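Long-range contact in dTDP Sugar Isomerase (Desulfovibrio desulfuricans subsp. desulfuricans str. G20, PDB 3EJK), which probably catalyses the 3,5-epimerization of dTDP-4-dehydro-6-deoxy-glucose to dTDP-4-dehydro-beta-L-rhamnose: residues I55-V60 / L135-T140. Sequence-based numbering, arbitrary orientation.
Sequences IYFSEV and LVANCT
Two antiparallel strands of the cupin barrel meet where Tyr56 of 55-60 pairs with Asn138 of 135-140, their side chains rising together on one face of the sheet. Here two backbone hydrogen bonds join the same pair of residues: Tyr56 N gives to Asn138 O, and Asn138 N to Tyr56 O at 2.9 Å. Above them, Asn138 CB lies over one face of the tyrosine ring, toward its rim, 4.1 Å from the centroid, a CH-pi contact. With Tyr56 CG between its backbone N and carbonyl carbon (chi1 72°), the ring stands alongside the asparagine. Asn138 ND2 then donates to Tyr56 OH at 3.0 Å, the hydroxyl lying close to the amide plane. An amide suits this place because its remaining bonds go to strand 76-82: ND2 also reaches Gln76 OE1, while OD1 accepts from Leu77 N.

In the jelly-roll barrel of the cupins, one face of such a sheet looks into the cavity where these epimerases bind substrate. Consistent with that, a citrate, probably from the crystallisation liquor, hydrogen-bonds to Tyr56 OH and Ser58 OG on this face, and Ser58 OG also hydrogen-bonds to Lys66. Ser58 and Val136 form the second hydrogen-bonded pair, with Ser58 N to Val136 O at 2.8 Å; beyond it, Val60 CG2 meets Val136 CG2 at 4.2 Å.

The other face is largely apolar. Small Ala137 leaves room for the Phe57 ring, whose edge meets the alanine, Phe57 CD1 lying 3.7 Å from Ala137 CB, while Leu135 CD1 packs on Phe57 CB at 3.9 Å. Ile55 CD1 reaches Cys139 CB at 4.2 Å. Residues 55-57 also pair with a strand of the second subunit, carrying the sheet across the dimer interface, where Glu59 forms a salt bridge with Arg109 of that subunit.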
ATOM      1  N   ILE A  55       7.976   1.090  -3.180  1.00 25.87           N
ATOM      2  CA  ILE A  55       6.754   1.003  -2.375  1.00 25.72           C
ATOM      3  C   ILE A  55       6.744  -0.371  -1.721  1.00 25.96           C
ATOM      4  O   ILE A  55       6.865  -1.406  -2.397  1.00 24.30           O
ATOM      5  CB  ILE A  55       5.439   1.215  -3.161  1.00 26.62           C
ATOM      6  CG1 ILE A  55       4.227   0.944  -2.239  1.00 27.16           C
ATOM      7  CG2 ILE A  55       5.354   0.317  -4.354  1.00 27.47           C
ATOM      8  CD1 ILE A  55       3.996   2.003  -1.137  1.00 26.10           C
ATOM      9  N   TYR A  56       6.697  -0.351  -0.388  1.00 24.40           N
ATOM     10  CA  TYR A  56       6.572  -1.564   0.427  1.00 23.50           C
ATOM     11  C   TYR A  56       5.642  -1.305   1.611  1.00 23.20           C
ATOM     12  O   TYR A  56       5.289  -0.172   1.921  1.00 22.06           O
ATOM     13  CB  TYR A  56       7.925  -2.069   0.963  1.00 24.06           C
ATOM     14  CG  TYR A  56       8.535  -1.232   2.065  1.00 24.59           C
ATOM     15  CD1 TYR A  56       9.339  -0.139   1.770  1.00 26.50           C
ATOM     16  CD2 TYR A  56       8.305  -1.533   3.414  1.00 24.40           C
ATOM     17  CE1 TYR A  56       9.905   0.631   2.788  1.00 29.16           C
ATOM     18  CE2 TYR A  56       8.853  -0.756   4.429  1.00 20.14           C
ATOM     19  CZ  TYR A  56       9.644   0.324   4.107  1.00 23.44           C
ATOM     20  OH  TYR A  56      10.193   1.091   5.098  1.00 25.53           O
ATOM     21  N   PHE A  57       5.307  -2.399   2.266  1.00 23.30           N
ATOM     22  CA  PHE A  57       4.461  -2.397   3.454  1.00 23.39           C
ATOM     23  C   PHE A  57       5.141  -3.052   4.630  1.00 24.31           C
ATOM     24  O   PHE A  57       6.033  -3.904   4.495  1.00 22.30           O
ATOM     25  CB  PHE A  57       3.155  -3.136   3.196  1.00 24.06           C
ATOM     26  CG  PHE A  57       2.528  -2.774   1.913  1.00 24.52           C
ATOM     27  CD1 PHE A  57       1.947  -1.533   1.751  1.00 25.86           C
ATOM     28  CD2 PHE A  57       2.546  -3.656   0.847  1.00 21.40           C
ATOM     29  CE1 PHE A  57       1.376  -1.179   0.546  1.00 25.15           C
ATOM     30  CE2 PHE A  57       1.960  -3.313  -0.374  1.00 25.68           C
ATOM     31  CZ  PHE A  57       1.376  -2.069  -0.521  1.00 23.38           C
ATOM     32  N   SER A  58       4.681  -2.609   5.786  1.00 22.77           N
ATOM     33  CA  SER A  58       5.153  -3.115   7.046  1.00 22.22           C
ATOM     34  C   SER A  58       3.966  -3.418   7.931  1.00 21.85           C
ATOM     35  O   SER A  58       3.180  -2.535   8.276  1.00 21.66           O
ATOM     36  CB  SER A  58       6.071  -2.092   7.724  1.00 23.96           C
ATOM     37  OG  SER A  58       6.582  -2.570   8.946  1.00 23.76           O
ATOM     38  N   GLU A  59       3.836  -4.693   8.281  1.00 20.67           N
ATOM     39  CA  GLU A  59       2.778  -5.089   9.188  1.00 19.62           C
ATOM     40  C   GLU A  59       3.290  -4.911  10.589  1.00 20.56           C
ATOM     41  O   GLU A  59       4.455  -5.198  10.878  1.00 20.62           O
ATOM     42  CB  GLU A  59       2.363  -6.523   8.959  1.00 20.72           C
ATOM     43  CG  GLU A  59       1.365  -6.993   9.961  1.00 21.08           C
ATOM     44  CD  GLU A  59       0.678  -8.257   9.531  1.00 25.22           C
ATOM     45  OE1 GLU A  59       1.253  -9.351   9.663  1.00 23.73           O
ATOM     46  OE2 GLU A  59      -0.470  -8.151   9.087  1.00 27.92           O
ATOM     47  N   VAL A  60       2.427  -4.357  11.434  1.00 19.96           N
ATOM     48  CA  VAL A  60       2.736  -4.191  12.842  1.00 19.91           C
ATOM     49  C   VAL A  60       1.593  -4.784  13.638  1.00 20.15           C
ATOM     50  O   VAL A  60       0.464  -4.302  13.570  1.00 18.94           O
ATOM     51  CB  VAL A  60       2.966  -2.718  13.246  1.00 19.92           C
ATOM     52  CG1 VAL A  60       3.467  -2.634  14.693  1.00 18.93           C
ATOM     53  CG2 VAL A  60       3.989  -2.070  12.312  1.00 19.90           C
ATOM     54  N   LEU A 135      -1.163  -1.806   9.083  1.00 22.23           N
ATOM     55  CA  LEU A 135      -0.411  -1.958   7.830  1.00 23.68           C
ATOM     56  C   LEU A 135       0.078  -0.584   7.442  1.00 24.21           C
ATOM     57  O   LEU A 135      -0.700   0.307   7.124  1.00 24.69           O
ATOM     58  CB  LEU A 135      -1.249  -2.531   6.684  1.00 23.53           C
ATOM     59  CG  LEU A 135      -0.348  -2.863   5.482  1.00 25.15           C
ATOM     60  CD1 LEU A 135       0.427  -4.191   5.757  1.00 24.75           C
ATOM     61  CD2 LEU A 135      -1.131  -2.952   4.209  1.00 28.34           C
ATOM     62  N   VAL A 136       1.384  -0.427   7.517  1.00 24.52           N
ATOM     63  CA  VAL A 136       2.038   0.816   7.180  1.00 24.02           C
ATOM     64  C   VAL A 136       2.545   0.687   5.753  1.00 24.35           C
ATOM     65  O   VAL A 136       3.174  -0.303   5.402  1.00 26.19           O
ATOM     66  CB  VAL A 136       3.253   1.073   8.134  1.00 24.07           C
ATOM     67  CG1 VAL A 136       3.886   2.400   7.850  1.00 27.39           C
ATOM     68  CG2 VAL A 136       2.827   0.976   9.606  1.00 22.21           C
ATOM     69  N   ALA A 137       2.233   1.682   4.935  1.00 23.15           N
ATOM     70  CA  ALA A 137       2.736   1.738   3.575  1.00 22.12           C
ATOM     71  C   ALA A 137       3.790   2.819   3.522  1.00 22.61           C
ATOM     72  O   ALA A 137       3.666   3.873   4.138  1.00 20.09           O
ATOM     73  CB  ALA A 137       1.612   2.020   2.570  1.00 20.83           C
ATOM     74  N   ASN A 138       4.849   2.538   2.785  1.00 23.80           N
ATOM     75  CA  ASN A 138       5.933   3.500   2.636  1.00 25.29           C
ATOM     76  C   ASN A 138       6.356   3.619   1.186  1.00 25.16           C
ATOM     77  O   ASN A 138       6.665   2.633   0.545  1.00 27.41           O
ATOM     78  CB  ASN A 138       7.131   3.085   3.501  1.00 23.98           C
ATOM     79  CG  ASN A 138       8.170   4.177   3.622  1.00 26.39           C
ATOM     80  OD1 ASN A 138       7.962   5.289   3.153  1.00 25.40           O
ATOM     81  ND2 ASN A 138       9.301   3.863   4.255  1.00 26.36           N
ATOM     82  N   CYS A 139       6.307   4.832   0.669  1.00 23.84           N
ATOM     83  CA  CYS A 139       6.759   5.101  -0.676  1.00 24.80           C
ATOM     84  C   CYS A 139       8.017   5.951  -0.523  1.00 25.80           C
ATOM     85  O   CYS A 139       7.954   7.138  -0.179  1.00 25.85           O
ATOM     86  CB  CYS A 139       5.703   5.847  -1.487  1.00 26.38           C
ATOM     87  SG  CYS A 139       6.159   6.073  -3.239  1.00 27.89           S
ATOM     88  N   THR A 140       9.154   5.316  -0.778  1.00 25.06           N
ATOM     89  CA  THR A 140      10.441   5.959  -0.601  1.00 25.82           C
ATOM     90  C   THR A 140      10.981   6.448  -1.933  1.00 26.31           C
ATOM     91  O   THR A 140      10.603   5.972  -3.017  1.00 25.95           O
ATOM     92  CB  THR A 140      11.421   5.008   0.059  1.00 26.09           C
ATOM     93  OG1 THR A 140      11.701   3.953  -0.850  1.00 23.27           O
ATOM     94  CG2 THR A 140      10.825   4.446   1.308  1.00 24.48           C
TER